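Local structure of MHC class I antigen (Anolis carolinensis, 7CPO) at residues R43-K48 against E64-Y69; E86-S91 against A136-A141; P187-T192 against L203-G208; V230-V235 against T245-K250. The protein probably presents peptides at the cell surface to T cells, as the heavy chain of an MHC class I complex with beta2-microglobulin. All coordinates share one frame; numbering follows the deposited sequence.

Contacts 1 and 2 belong to the peptide-binding platform, contacts 3 and 4 to the immunoglobulin C1-set domain, and the four follow one another along the chain. The platform pair shares helix 62-87: contact 1 uses its beginning and contact 2 its end, their centres about 31 Å apart, and both include residues that hydrogen-bond to the bound peptide. Contacts 3 and 4 lie only about 10 Å apart, centre to centre, because strands 201-210 and 243-251 are neighbours in one sheet; between them C205 N lies 2.8 Å from R247 O. From platform to immunoglobulin domain the centres are about 40 to 48 Å apart, and both domains meet beta2-microglobulin.

Contact 1: R43-K48 against E64-Y69; sequences RRYLPK and ERNTLY
In the alpha-1 half of the MHC class I peptide-binding platform, the outermost floor strand 44-47 packs under the start of helix 62-87, with Y45 facing N66 and T67. The axes of strand 44-47 and of the helical segment 64-69 approach to 6.8 Å. The Y45 ring and the N66 amide are stacked, their planes 8° apart. With CG anti to the backbone N (chi1 179°), Y45 sends its ring under the helix, where its hydroxyl bonds to Y9 and Y62; N66 ND2 donates to Y62 O, and OD1 accepts from the backbone of the bound peptide. Ring and amide thus form part of the groove wall. Next to them, Y45 N donates to T67 OG1 at 3.1 Å, and the same oxygen also bonds W63 O, so one hydroxyl ties the strand to the helix turn. Outside the groove, R44 starts away from the helix, then bends at chi2 and chi3 to bring its guanidinium back over T67 OG1 and end-on to E64 in a salt bridge. There NH1 reaches OE1 of E64 at 3.2 Å, almost straight at 176° and in the guanidinium plane, whereas NH2 meets OE2 of E64 at 2.8 Å from above the carboxylate plane.

Contact 2: E86-S91 against A136-A141; sequences EYYNQS and AADVPA
One end of the peptide-binding groove is closed here, where the last turn of helix 62-87 meets the loop leading into helix 141-149 and Y87 and Y88 pack on P140. P140 lies across one face of the Y88 ring at about a right angle: its CB is 3.7 Å from the ring centroid and 16° off the normal, a CH-pi contact, while its CG lies 3.4 Å from Y88 CE1, over the CD1-CE1 flank. The same proline touches the preceding tyrosine through its CB, 4.1 Å from Y87 CB. Y87 is turned into the groove, where its OH bonds the backbone of the bound peptide, and its side chain touches N143, T144 and K147 of helix 141-149. The helix 62-87 ends in a Schellman motif: N89, with positive phi, is its C-prime residue, N89 N bonding E86 O and Q90 N pairing with A85 O. Across the contact, D138 stands just before the other helix and caps it: CG lies between the backbone N and carbonyl carbon (chi1 59°), which turns OD1 to accept from A141 N at 2.8 Å and 171°. Its carboxylate comes to the hydroxyl edge of the Y88 ring, but the separation modelled for OD2 is too short to trust. Y88 also meets the Y119 ring and touches Y124 of strand 122-128.

Contact 3: P187-T192 against L203-G208; sequences PEVKVT and LICRVG
V189 and V207 lie side by side and point the same way, into the core of the C1-set immunoglobulin domain, with V189 CG2 and V207 CG1 4.1 Å apart. They form a non-hydrogen-bonded pair of the antiparallel hairpin 188-193/201-210, as do V191 and C205 further along. The sulfur of C205 stands anti to its backbone N (chi1 -177°), which brings SG to 3.6 Å from V189 CG1 while it makes the disulfide to C261 of the facing sheet. P187 extends this apolar row, its CB 3.9 Å from V207 CG1. E188, K190, T192, I204 and R206 share the other face, and all but I204 meet beta2-microglobulin. T192 OG1 lies against I204 CB at 3.5 Å and bonds Q97 of beta2-microglobulin. R206 bends at chi3, so that its end leads away from strand 188-193 and NH2 donates to F11 O of beta2-microglobulin; E188 makes a salt bridge to R12 of that chain. Six backbone bonds hold the strands together, among them K190 N to R206 O at 2.8 Å, in the carbonyl plane, and I204 N to T192 O at 2.9 Å, from above the T192 carbonyl plane. Strand 188-193 is an outermost strand of its sheet within the chain; strand 201-210 is followed by 243-251, while W219 and I217 of strand 216-221 and V274 of strand 272-274 pack against the valine and cysteine face.

Contact 4: V230-V235 against T245-K250; sequences VFHGLV and TWRSVK
The tight part of this antiparallel hairpin is where G233 lies against the W246 indole. G233 N sits over the centre of the ring system, and G233 CA is 3.7 Å from the centroid of the five-membered ring in a CH-pi contact; with no side chain, the backbone can come that close. The indole gets there because W246 CG stands between its backbone N and carbonyl carbon (chi1 61°). G233 N donates to W246 O at 2.9 Å. Either side of this patch the strands are bonded by S248 N to F231 O, nearly straight at 171°, and by T245 OG1 to L234 O at 2.9 Å, well above the carbonyl plane. The regular bridges end at H232-R247; beyond G233 the threonine hydroxyl takes over. V230 is packed closely too, CG1 3.5 Å from R247 NE and CG2 3.9 Å from V249 CG2.

The looser, exposed parts are F231 on one face and H232 on the other. F231 turns its ring away from the partner strand, leaving CB 4.2 Å from W246 CH2. H232 bends back on its own segment, ND1 donating to G233 O, and its CB lies 3.7 Å from R247 NH1, their flat groups 15° apart.

Strand 230-237 is an edge strand of its four-stranded sheet within this chain; 243-251 lies between it and 201-210, W219 and I217 of strand 216-221 pack behind, and L234 O accepts from Q8 of beta2-microglobulin.

Contact 1: R43-K48 against E64-Y69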
# COMPACT_ATOMS: atom_id res chain seq x y z
N ARG A 43 -1.71 -5.60 20.86
CA ARG A 43 -1.53 -7.04 21.05
C ARG A 43 -2.78 -7.82 20.70
O ARG A 43 -2.93 -8.97 21.10
CB ARG A 43 -1.12 -7.37 22.50
CG ARG A 43 0.33 -7.09 22.89
CD ARG A 43 0.34 -6.32 24.22
NE ARG A 43 1.66 -6.24 24.86
CZ ARG A 43 1.98 -6.80 26.03
NH1 ARG A 43 1.07 -7.47 26.75
NH2 ARG A 43 3.21 -6.66 26.50
N ARG A 44 -3.68 -7.17 19.95
CA ARG A 44 -4.93 -7.75 19.46
C ARG A 44 -4.93 -7.66 17.95
O ARG A 44 -4.55 -6.63 17.40
CB ARG A 44 -6.14 -7.04 20.05
CG ARG A 44 -6.16 -6.99 21.56
CD ARG A 44 -6.44 -8.36 22.15
NE ARG A 44 -7.65 -8.94 21.56
CZ ARG A 44 -8.04 -10.20 21.75
NH1 ARG A 44 -7.33 -11.03 22.52
NH2 ARG A 44 -9.14 -10.63 21.15
N TYR A 45 -5.28 -8.76 17.30
CA TYR A 45 -5.66 -8.73 15.90
C TYR A 45 -7.05 -8.10 15.81
O TYR A 45 -8.00 -8.61 16.42
CB TYR A 45 -5.60 -10.16 15.39
CG TYR A 45 -5.94 -10.51 13.97
CD1 TYR A 45 -4.96 -10.58 12.97
CD2 TYR A 45 -7.24 -10.93 13.64
CE1 TYR A 45 -5.27 -11.00 11.65
CE2 TYR A 45 -7.56 -11.36 12.33
CZ TYR A 45 -6.58 -11.40 11.34
OH TYR A 45 -6.94 -11.83 10.06
N LEU A 46 -7.18 -6.98 15.11
CA LEU A 46 -8.40 -6.19 15.18
C LEU A 46 -9.11 -6.08 13.83
O LEU A 46 -8.47 -6.10 12.77
CB LEU A 46 -8.12 -4.77 15.70
CG LEU A 46 -7.67 -4.69 17.15
CD1 LEU A 46 -7.43 -3.25 17.56
CD2 LEU A 46 -8.70 -5.37 18.04
N PRO A 47 -10.43 -5.95 13.84
CA PRO A 47 -11.15 -5.69 12.59
C PRO A 47 -10.95 -4.26 12.15
O PRO A 47 -10.89 -3.34 12.97
CB PRO A 47 -12.61 -5.96 12.97
CG PRO A 47 -12.67 -5.72 14.41
CD PRO A 47 -11.35 -6.19 14.96
N LYS A 48 -10.86 -4.07 10.84
CA LYS A 48 -10.68 -2.75 10.25
C LYS A 48 -11.83 -2.34 9.36
O LYS A 48 -11.81 -1.23 8.83
CB LYS A 48 -9.38 -2.72 9.43
CG LYS A 48 -8.14 -2.94 10.28
CD LYS A 48 -7.94 -1.81 11.30
CE LYS A 48 -7.37 -0.56 10.62
NZ LYS A 48 -7.22 0.55 11.58
N GLU A 64 -9.44 -14.45 18.87
CA GLU A 64 -8.44 -14.98 19.78
C GLU A 64 -7.38 -15.78 19.04
O GLU A 64 -6.18 -15.61 19.29
CB GLU A 64 -9.09 -15.85 20.87
CG GLU A 64 -10.00 -15.10 21.80
CD GLU A 64 -9.34 -13.92 22.50
OE1 GLU A 64 -8.18 -14.05 23.00
OE2 GLU A 64 -9.99 -12.85 22.55
N ARG A 65 -7.80 -16.67 18.13
CA ARG A 65 -6.83 -17.50 17.41
C ARG A 65 -5.85 -16.64 16.62
O ARG A 65 -4.63 -16.80 16.75
CB ARG A 65 -7.56 -18.49 16.49
CG ARG A 65 -6.66 -19.62 15.96
CD ARG A 65 -7.52 -20.79 15.46
NE ARG A 65 -8.46 -20.26 14.51
CZ ARG A 65 -9.77 -20.33 14.61
NH1 ARG A 65 -10.32 -20.98 15.61
NH2 ARG A 65 -10.53 -19.75 13.69
N ASN A 66 -6.36 -15.69 15.83
CA ASN A 66 -5.48 -14.81 15.07
C ASN A 66 -4.59 -13.97 15.97
O ASN A 66 -3.42 -13.73 15.66
CB ASN A 66 -6.31 -13.90 14.16
CG ASN A 66 -6.78 -14.58 12.89
OD1 ASN A 66 -6.04 -14.67 11.91
ND2 ASN A 66 -8.04 -15.04 12.89
N THR A 67 -5.13 -13.50 17.10
CA THR A 67 -4.33 -12.75 18.07
C THR A 67 -3.18 -13.61 18.62
O THR A 67 -2.03 -13.16 18.66
CB THR A 67 -5.24 -12.27 19.20
OG1 THR A 67 -6.20 -11.35 18.68
CG2 THR A 67 -4.46 -11.60 20.31
N LEU A 68 -3.47 -14.84 19.07
CA LEU A 68 -2.42 -15.70 19.61
C LEU A 68 -1.35 -16.00 18.56
O LEU A 68 -0.16 -15.91 18.83
CB LEU A 68 -3.03 -17.01 20.16
CG LEU A 68 -3.95 -16.90 21.40
CD1 LEU A 68 -4.92 -18.07 21.52
CD2 LEU A 68 -3.14 -16.75 22.70
N TYR A 69 -1.78 -16.33 17.33
CA TYR A 69 -0.83 -16.58 16.25
C TYR A 69 -0.01 -15.33 15.94
O TYR A 69 1.22 -15.42 15.77
CB TYR A 69 -1.57 -17.02 14.99
CG TYR A 69 -2.14 -18.43 15.00
CD1 TYR A 69 -1.78 -19.33 15.99
CD2 TYR A 69 -3.02 -18.85 14.01
CE1 TYR A 69 -2.31 -20.63 16.00
CE2 TYR A 69 -3.54 -20.13 14.00
CZ TYR A 69 -3.18 -21.02 15.00
OH TYR A 69 -3.70 -22.29 15.01

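Contact 2: E86-S91 against A136-A141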
# COMPACT_ATOMS: atom_id res chain seq x y z
N GLU A 86 23.63 -12.49 13.61
CA GLU A 86 24.72 -13.45 13.66
C GLU A 86 25.07 -13.96 12.26
O GLU A 86 26.24 -13.92 11.86
CB GLU A 86 24.35 -14.60 14.60
CG GLU A 86 24.56 -14.24 16.10
CD GLU A 86 23.72 -15.07 17.09
OE1 GLU A 86 22.59 -14.64 17.44
OE2 GLU A 86 24.19 -16.14 17.52
N TYR A 87 24.06 -14.38 11.49
CA TYR A 87 24.30 -14.91 10.14
C TYR A 87 25.09 -13.94 9.27
O TYR A 87 25.97 -14.36 8.50
CB TYR A 87 22.97 -15.21 9.46
CG TYR A 87 22.26 -16.47 9.88
CD1 TYR A 87 22.84 -17.40 10.75
CD2 TYR A 87 20.98 -16.75 9.40
CE1 TYR A 87 22.16 -18.56 11.11
CE2 TYR A 87 20.31 -17.88 9.75
CZ TYR A 87 20.90 -18.79 10.60
OH TYR A 87 20.18 -19.91 10.91
N TYR A 88 24.76 -12.65 9.34
CA TYR A 88 25.46 -11.62 8.60
C TYR A 88 26.57 -10.96 9.42
O TYR A 88 27.20 -10.01 8.95
CB TYR A 88 24.45 -10.57 8.11
CG TYR A 88 23.55 -11.09 7.00
CD1 TYR A 88 23.98 -11.09 5.67
CD2 TYR A 88 22.29 -11.61 7.29
CE1 TYR A 88 23.16 -11.57 4.66
CE2 TYR A 88 21.47 -12.09 6.28
CZ TYR A 88 21.91 -12.08 4.96
OH TYR A 88 21.10 -12.56 3.96
N ASN A 89 26.84 -11.49 10.63
CA ASN A 89 27.90 -11.00 11.52
C ASN A 89 27.91 -9.47 11.61
O ASN A 89 28.90 -8.81 11.29
CB ASN A 89 29.26 -11.53 11.09
CG ASN A 89 30.35 -11.18 12.08
OD1 ASN A 89 31.27 -10.43 11.77
ND2 ASN A 89 30.22 -11.69 13.31
N GLN A 90 26.80 -8.91 12.07
CA GLN A 90 26.63 -7.47 12.20
C GLN A 90 26.54 -7.12 13.68
O GLN A 90 25.60 -7.53 14.36
CB GLN A 90 25.39 -7.01 11.46
CG GLN A 90 25.38 -7.41 10.00
CD GLN A 90 24.07 -7.08 9.32
OE1 GLN A 90 24.03 -6.59 8.19
NE2 GLN A 90 22.97 -7.34 10.02
N SER A 91 27.53 -6.35 14.17
CA SER A 91 27.57 -5.99 15.59
C SER A 91 26.26 -5.36 16.03
O SER A 91 25.80 -5.59 17.15
CB SER A 91 28.74 -5.04 15.87
OG SER A 91 29.85 -5.37 15.06
N ALA A 136 17.11 -19.41 -1.10
CA ALA A 136 17.94 -18.49 -0.33
C ALA A 136 18.54 -17.45 -1.25
O ALA A 136 18.99 -17.76 -2.35
CB ALA A 136 19.06 -19.25 0.39
N ALA A 137 18.56 -16.20 -0.80
CA ALA A 137 19.05 -15.13 -1.66
C ALA A 137 20.57 -14.98 -1.60
O ALA A 137 21.15 -14.42 -2.53
CB ALA A 137 18.37 -13.80 -1.29
N ASP A 138 21.22 -15.48 -0.55
CA ASP A 138 22.66 -15.34 -0.40
C ASP A 138 23.18 -16.49 0.46
O ASP A 138 22.41 -17.34 0.92
CB ASP A 138 23.02 -13.99 0.21
CG ASP A 138 22.38 -13.77 1.57
OD1 ASP A 138 22.12 -14.76 2.29
OD2 ASP A 138 22.14 -12.60 1.92
N VAL A 139 24.48 -16.48 0.73
CA VAL A 139 25.10 -17.60 1.43
C VAL A 139 24.72 -17.61 2.92
O VAL A 139 24.54 -18.71 3.47
CB VAL A 139 26.63 -17.64 1.19
CG1 VAL A 139 27.31 -16.30 1.39
CG2 VAL A 139 27.28 -18.72 2.03
N PRO A 140 24.52 -16.47 3.61
CA PRO A 140 23.95 -16.56 4.97
C PRO A 140 22.58 -17.21 5.01
O PRO A 140 22.32 -18.04 5.89
CB PRO A 140 23.89 -15.10 5.43
CG PRO A 140 25.00 -14.46 4.73
CD PRO A 140 25.02 -15.10 3.36
N ALA A 141 21.68 -16.85 4.09
CA ALA A 141 20.36 -17.49 4.08
C ALA A 141 20.44 -19.00 3.86
O ALA A 141 19.48 -19.71 4.19
CB ALA A 141 19.49 -16.86 3.00

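Contact 3: P187-T192 against L203-G208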
# COMPACT_ATOMS: atom_id res chain seq x y z
N PRO A 187 -14.76 7.79 -11.52
CA PRO A 187 -13.73 8.84 -11.52
C PRO A 187 -14.33 10.22 -11.73
O PRO A 187 -15.34 10.40 -12.43
CB PRO A 187 -12.82 8.45 -12.69
CG PRO A 187 -13.12 7.03 -12.96
CD PRO A 187 -14.54 6.80 -12.58
N GLU A 188 -13.69 11.20 -11.10
CA GLU A 188 -14.06 12.61 -11.18
C GLU A 188 -12.88 13.32 -11.84
O GLU A 188 -11.82 13.46 -11.22
CB GLU A 188 -14.35 13.18 -9.78
CG GLU A 188 -15.38 12.36 -8.97
CD GLU A 188 -15.03 12.16 -7.47
OE1 GLU A 188 -14.29 12.99 -6.89
OE2 GLU A 188 -15.51 11.18 -6.88
N VAL A 189 -13.08 13.75 -13.09
CA VAL A 189 -12.01 14.25 -13.96
C VAL A 189 -12.14 15.76 -14.12
O VAL A 189 -13.17 16.26 -14.57
CB VAL A 189 -12.06 13.59 -15.35
CG1 VAL A 189 -10.81 13.98 -16.16
CG2 VAL A 189 -12.21 12.08 -15.23
N LYS A 190 -11.07 16.47 -13.80
CA LYS A 190 -11.05 17.92 -13.88
C LYS A 190 -9.77 18.36 -14.57
O LYS A 190 -8.68 17.94 -14.18
CB LYS A 190 -11.17 18.54 -12.47
CG LYS A 190 -10.94 20.03 -12.39
CD LYS A 190 -12.17 20.69 -11.84
CE LYS A 190 -11.97 22.17 -11.56
NZ LYS A 190 -11.06 22.36 -10.42
N VAL A 191 -9.89 19.18 -15.60
CA VAL A 191 -8.73 19.71 -16.32
C VAL A 191 -8.50 21.15 -15.89
O VAL A 191 -9.42 21.97 -15.98
CB VAL A 191 -8.91 19.63 -17.85
CG1 VAL A 191 -7.63 20.08 -18.54
CG2 VAL A 191 -9.27 18.22 -18.29
N THR A 192 -7.29 21.45 -15.45
CA THR A 192 -6.89 22.82 -15.21
C THR A 192 -5.72 23.20 -16.13
O THR A 192 -5.15 22.37 -16.85
CB THR A 192 -6.51 23.02 -13.74
OG1 THR A 192 -5.52 22.06 -13.38
CG2 THR A 192 -7.75 22.86 -12.84
N LEU A 203 -1.16 21.65 -19.06
CA LEU A 203 -2.53 21.21 -18.83
C LEU A 203 -2.52 20.05 -17.84
O LEU A 203 -1.89 19.01 -18.09
CB LEU A 203 -3.19 20.80 -20.15
CG LEU A 203 -3.37 21.87 -21.24
CD1 LEU A 203 -4.27 21.37 -22.38
CD2 LEU A 203 -3.90 23.18 -20.66
N ILE A 204 -3.21 20.22 -16.71
CA ILE A 204 -3.24 19.21 -15.65
C ILE A 204 -4.58 18.50 -15.65
O ILE A 204 -5.64 19.14 -15.64
CB ILE A 204 -2.96 19.83 -14.27
CG1 ILE A 204 -1.59 20.50 -14.27
CG2 ILE A 204 -3.05 18.76 -13.19
CD1 ILE A 204 -1.33 21.29 -13.02
N CYS A 205 -4.54 17.18 -15.67
CA CYS A 205 -5.75 16.36 -15.56
C CYS A 205 -5.78 15.70 -14.18
O CYS A 205 -4.99 14.79 -13.91
CB CYS A 205 -5.80 15.33 -16.68
SG CYS A 205 -7.30 14.39 -16.64
N ARG A 206 -6.67 16.17 -13.30
CA ARG A 206 -6.87 15.57 -11.98
C ARG A 206 -8.00 14.55 -12.07
O ARG A 206 -9.09 14.86 -12.56
CB ARG A 206 -7.22 16.61 -10.91
CG ARG A 206 -8.02 16.00 -9.72
CD ARG A 206 -8.92 16.99 -8.93
NE ARG A 206 -8.25 17.40 -7.70
CZ ARG A 206 -8.43 16.84 -6.51
NH1 ARG A 206 -9.30 15.85 -6.34
NH2 ARG A 206 -7.74 17.29 -5.48
N VAL A 207 -7.72 13.33 -11.60
CA VAL A 207 -8.66 12.22 -11.69
C VAL A 207 -8.73 11.59 -10.31
O VAL A 207 -7.73 11.03 -9.83
CB VAL A 207 -8.25 11.18 -12.74
CG1 VAL A 207 -9.37 10.17 -12.96
CG2 VAL A 207 -7.93 11.89 -14.05
N GLY A 208 -9.88 11.71 -9.66
CA GLY A 208 -9.96 11.35 -8.26
C GLY A 208 -11.30 10.74 -7.93
O GLY A 208 -12.26 10.83 -8.70

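Contact 4: V230-V235 against T245-K250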
# COMPACT_ATOMS: atom_id res chain seq x y z
N VAL A 230 4.88 14.63 -21.07
CA VAL A 230 3.78 14.13 -20.26
C VAL A 230 4.33 13.54 -18.97
O VAL A 230 5.20 12.67 -19.00
CB VAL A 230 2.94 13.10 -21.03
CG1 VAL A 230 1.84 12.58 -20.12
CG2 VAL A 230 2.34 13.74 -22.26
N PHE A 231 3.84 14.03 -17.85
CA PHE A 231 4.21 13.52 -16.54
C PHE A 231 2.95 13.10 -15.79
O PHE A 231 1.82 13.45 -16.17
CB PHE A 231 5.01 14.56 -15.74
CG PHE A 231 6.25 15.03 -16.44
CD1 PHE A 231 7.45 14.35 -16.31
CD2 PHE A 231 6.23 16.17 -17.25
CE1 PHE A 231 8.60 14.78 -16.96
CE2 PHE A 231 7.38 16.60 -17.92
CZ PHE A 231 8.57 15.91 -17.77
N HIS A 232 3.14 12.32 -14.74
CA HIS A 232 2.02 11.76 -14.01
C HIS A 232 2.39 11.65 -12.55
O HIS A 232 3.57 11.59 -12.20
CB HIS A 232 1.62 10.40 -14.58
CG HIS A 232 2.67 9.34 -14.38
ND1 HIS A 232 2.71 8.54 -13.26
CD2 HIS A 232 3.72 8.97 -15.14
CE1 HIS A 232 3.74 7.71 -13.35
NE2 HIS A 232 4.36 7.95 -14.48
N GLY A 233 1.37 11.66 -11.69
CA GLY A 233 1.58 11.52 -10.27
C GLY A 233 1.62 10.06 -9.83
O GLY A 233 1.63 9.13 -10.64
N LEU A 234 1.67 9.88 -8.52
CA LEU A 234 1.38 8.60 -7.92
C LEU A 234 -0.12 8.31 -7.99
O LEU A 234 -0.95 9.22 -8.02
CB LEU A 234 1.83 8.59 -6.46
CG LEU A 234 3.29 8.99 -6.23
CD1 LEU A 234 3.53 9.20 -4.76
CD2 LEU A 234 4.26 7.96 -6.82
N VAL A 235 -0.46 7.03 -8.04
CA VAL A 235 -1.82 6.58 -7.78
C VAL A 235 -1.91 6.38 -6.28
O VAL A 235 -1.33 5.43 -5.73
CB VAL A 235 -2.15 5.29 -8.55
CG1 VAL A 235 -3.57 4.88 -8.27
CG2 VAL A 235 -1.94 5.48 -10.05
N THR A 245 -5.07 10.51 -8.68
CA THR A 245 -3.83 10.73 -9.42
C THR A 245 -4.00 11.92 -10.36
O THR A 245 -5.09 12.50 -10.48
CB THR A 245 -3.42 9.47 -10.19
OG1 THR A 245 -2.09 9.64 -10.70
CG2 THR A 245 -4.36 9.22 -11.32
N TRP A 246 -2.91 12.27 -11.05
CA TRP A 246 -2.94 13.33 -12.06
C TRP A 246 -2.01 13.00 -13.21
O TRP A 246 -1.09 12.18 -13.10
CB TRP A 246 -2.57 14.70 -11.47
CG TRP A 246 -1.19 14.76 -10.90
CD1 TRP A 246 -0.84 14.62 -9.58
CD2 TRP A 246 0.02 15.00 -11.61
NE1 TRP A 246 0.52 14.74 -9.44
CE2 TRP A 246 1.07 14.97 -10.67
CE3 TRP A 246 0.33 15.22 -12.96
CZ2 TRP A 246 2.40 15.17 -11.03
CZ3 TRP A 246 1.66 15.41 -13.32
CH2 TRP A 246 2.68 15.38 -12.36
N ARG A 247 -2.25 13.66 -14.34
CA ARG A 247 -1.43 13.55 -15.53
C ARG A 247 -1.39 14.89 -16.24
O ARG A 247 -2.43 15.53 -16.43
CB ARG A 247 -1.99 12.49 -16.48
CG ARG A 247 -0.97 11.96 -17.45
CD ARG A 247 -1.61 10.88 -18.27
NE ARG A 247 -0.68 10.26 -19.21
CZ ARG A 247 0.17 9.28 -18.90
NH1 ARG A 247 0.21 8.80 -17.66
NH2 ARG A 247 0.96 8.77 -19.84
N SER A 248 -0.19 15.30 -16.64
CA SER A 248 0.07 16.62 -17.20
C SER A 248 0.73 16.52 -18.56
O SER A 248 1.35 15.51 -18.91
CB SER A 248 0.96 17.45 -16.27
OG SER A 248 2.26 16.88 -16.22
N VAL A 249 0.58 17.60 -19.33
CA VAL A 249 1.24 17.76 -20.63
C VAL A 249 1.57 19.23 -20.80
O VAL A 249 0.82 20.11 -20.37
CB VAL A 249 0.35 17.21 -21.78
CG1 VAL A 249 -1.00 17.91 -21.79
CG2 VAL A 249 1.07 17.35 -23.13
N LYS A 250 2.72 19.51 -21.40
CA LYS A 250 3.07 20.88 -21.75
C LYS A 250 2.58 21.13 -23.17
O LYS A 250 2.99 20.43 -24.11
CB LYS A 250 4.57 21.16 -21.62
CG LYS A 250 4.84 22.67 -21.64
CD LYS A 250 6.30 23.07 -21.46
CE LYS A 250 6.56 23.53 -20.01
NZ LYS A 250 5.82 24.79 -19.63